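Local structure of MdbA protein (Corynebacterium diphtheriae, 5C00) at residues A103-A108 with E163-F168. The protein is a DsbA-family thiol-disulfide oxidoreductase, essential for viability, that probably forms disulfide bonds in exported proteins and is needed for pilus assembly, toxin production and virulence. Numbering follows the deposited sequence.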
loop_
_atom_site.group_PDB
_atom_site.type_symbol
_atom_site.label_atom_id
_atom_site.label_comp_id
_atom_site.label_asym_id
_atom_site.label_seq_id
_atom_site.Cartn_x
_atom_site.Cartn_y
_atom_site.Cartn_z
ATOM N N ALA A 103 4.813 -8.217 -1.893
ATOM C CA ALA A 103 5.047 -7.909 -3.324
ATOM C C ALA A 103 5.067 -6.389 -3.549
ATOM O O ALA A 103 5.991 -5.842 -4.139
ATOM C CB ALA A 103 4.004 -8.563 -4.199
ATOM N N ALA A 104 4.108 -5.703 -2.955
ATOM C CA ALA A 104 4.007 -4.266 -3.060
ATOM C C ALA A 104 5.204 -3.613 -2.376
ATOM O O ALA A 104 5.743 -2.639 -2.919
ATOM C CB ALA A 104 2.695 -3.765 -2.481
ATOM N N LEU A 105 5.602 -4.126 -1.204
ATOM C CA LEU A 105 6.827 -3.627 -0.543
ATOM C C LEU A 105 8.065 -3.739 -1.386
ATOM O O LEU A 105 8.848 -2.775 -1.433
ATOM C CB LEU A 105 7.070 -4.279 0.812
ATOM C CG LEU A 105 8.296 -3.761 1.611
ATOM C CD1 LEU A 105 8.171 -2.278 1.980
ATOM C CD2 LEU A 105 8.335 -4.598 2.882
ATOM N N ALA A 106 8.260 -4.887 -2.053
ATOM C CA ALA A 106 9.407 -5.070 -2.956
ATOM C C ALA A 106 9.455 -3.976 -4.027
ATOM O O ALA A 106 10.515 -3.481 -4.385
ATOM C CB ALA A 106 9.400 -6.467 -3.572
ATOM N N VAL A 107 8.314 -3.618 -4.605
ATOM C CA VAL A 107 8.267 -2.522 -5.550
ATOM C C VAL A 107 8.615 -1.183 -4.916
ATOM O O VAL A 107 9.411 -0.448 -5.455
ATOM C CB VAL A 107 6.859 -2.441 -6.212
ATOM C CG1 VAL A 107 6.890 -1.400 -7.334
ATOM C CG2 VAL A 107 6.432 -3.791 -6.780
ATOM N N ALA A 108 8.041 -0.860 -3.772
ATOM C CA ALA A 108 8.365 0.389 -3.097
ATOM C C ALA A 108 9.858 0.520 -2.724
ATOM O O ALA A 108 10.449 1.579 -2.878
ATOM C CB ALA A 108 7.553 0.527 -1.853
ATOM N N GLU A 163 10.117 -11.236 4.869
ATOM C CA GLU A 163 10.575 -11.137 6.227
ATOM C C GLU A 163 10.439 -9.699 6.743
ATOM O O GLU A 163 9.974 -9.472 7.848
ATOM C CB GLU A 163 12.015 -11.670 6.338
ATOM C CG GLU A 163 12.163 -13.173 6.028
ATOM C CD GLU A 163 12.142 -13.530 4.520
ATOM O OE1 GLU A 163 12.189 -12.622 3.621
ATOM O OE2 GLU A 163 12.078 -14.760 4.225
ATOM N N ASP A 164 10.879 -8.722 5.970
ATOM C CA ASP A 164 10.711 -7.335 6.385
ATOM C C ASP A 164 9.262 -6.870 6.384
ATOM O O ASP A 164 8.805 -6.157 7.303
ATOM C CB ASP A 164 11.563 -6.420 5.561
ATOM C CG ASP A 164 12.983 -6.338 6.086
ATOM O OD1 ASP A 164 13.225 -6.764 7.201
ATOM O OD2 ASP A 164 13.843 -5.843 5.367
ATOM N N PHE A 165 8.495 -7.331 5.423
ATOM C CA PHE A 165 7.078 -7.022 5.453
ATOM C C PHE A 165 6.415 -7.489 6.777
ATOM O O PHE A 165 5.664 -6.760 7.375
ATOM C CB PHE A 165 6.351 -7.672 4.308
ATOM C CG PHE A 165 4.889 -7.453 4.395
ATOM C CD1 PHE A 165 4.343 -6.255 3.926
ATOM C CD2 PHE A 165 4.090 -8.392 4.939
ATOM C CE1 PHE A 165 2.997 -6.011 4.066
ATOM C CE2 PHE A 165 2.742 -8.164 5.053
ATOM C CZ PHE A 165 2.214 -6.962 4.633
ATOM N N ARG A 166 6.685 -8.722 7.178
ATOM C CA ARG A 166 6.147 -9.253 8.453
ATOM C C ARG A 166 6.610 -8.418 9.645
ATOM O O ARG A 166 5.841 -8.154 10.547
ATOM C CB ARG A 166 6.627 -10.675 8.655
ATOM C CG ARG A 166 6.050 -11.694 7.705
ATOM C CD ARG A 166 6.795 -13.030 7.816
ATOM N NE ARG A 166 6.297 -13.922 6.748
ATOM C CZ ARG A 166 7.017 -14.666 5.933
ATOM N NH1 ARG A 166 8.352 -14.713 6.012
ATOM N NH2 ARG A 166 6.374 -15.402 5.022
ATOM N N LYS A 167 7.888 -8.037 9.677
ATOM C CA LYS A 167 8.387 -7.173 10.756
ATOM C C LYS A 167 7.644 -5.839 10.765
ATOM O O LYS A 167 7.222 -5.342 11.850
ATOM C CB LYS A 167 9.902 -6.986 10.627
ATOM C CG LYS A 167 10.509 -5.731 11.233
ATOM C CD LYS A 167 12.035 -5.782 11.063
ATOM C CE LYS A 167 12.649 -4.426 10.748
ATOM N NZ LYS A 167 13.470 -4.448 9.489
ATOM N N PHE A 168 7.441 -5.262 9.573
ATOM C CA PHE A 168 6.677 -4.015 9.458
ATOM C C PHE A 168 5.219 -4.198 9.884
ATOM O O PHE A 168 4.632 -3.344 10.569
ATOM C CB PHE A 168 6.693 -3.495 8.036
ATOM C CG PHE A 168 8.033 -2.985 7.574
ATOM C CD1 PHE A 168 9.160 -3.050 8.393
ATOM C CD2 PHE A 168 8.167 -2.493 6.299
ATOM C CE1 PHE A 168 10.374 -2.594 7.923
ATOM C CE2 PHE A 168 9.370 -2.034 5.832
ATOM C CZ PHE A 168 10.482 -2.109 6.650
#
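Leu105 and Phe165 lie where two helical segments, 103-108 and 163-168, pass each other nearly at right angles (103° between their N-to-C directions), with axes 9.9 Å apart at closest approach. The CA atoms of this pair are 6.9 Å apart, the nearest across the contact. One leucine makes nearly the whole junction: Leu105 points toward the other helix and its methyls rest against the turn from Phe165 to Phe168. With CG anti to the backbone N (chi1 -177°), its isobutyl group extends outward from helix 103-108. CD2 makes most of the contact and touches both phenylalanines. It comes nearest at the backbone N of Phe165, 3.7 Å away, and lies 3.9 Å from Phe165 CB, meeting the Phe165 ring at the edge, near the ring plane. The same methyl is 4.0 Å from Phe168 CD2, approaching that ring obliquely, while CD1 adds a second contact, 4.0 Å, to Phe168 CE2. The Leu105 and Phe168 side chains cross at about a right angle, and the Asp164 carbonyl carbon sits above one face of the Phe168 ring, toward its rim. The contact is apolar and small, burying 143 Å² in all. It joins helix 96-109 to the start of helix 162-180, across the helical run between strands 78-85 and 187-190, consistent with the helical insertion of DsbA-family thioredoxin folds. Val28 of edge strand 25-29 touches both Leu105 and Phe168, whereas Ala103 and Val107 pack against helices 113-125 and 150-158.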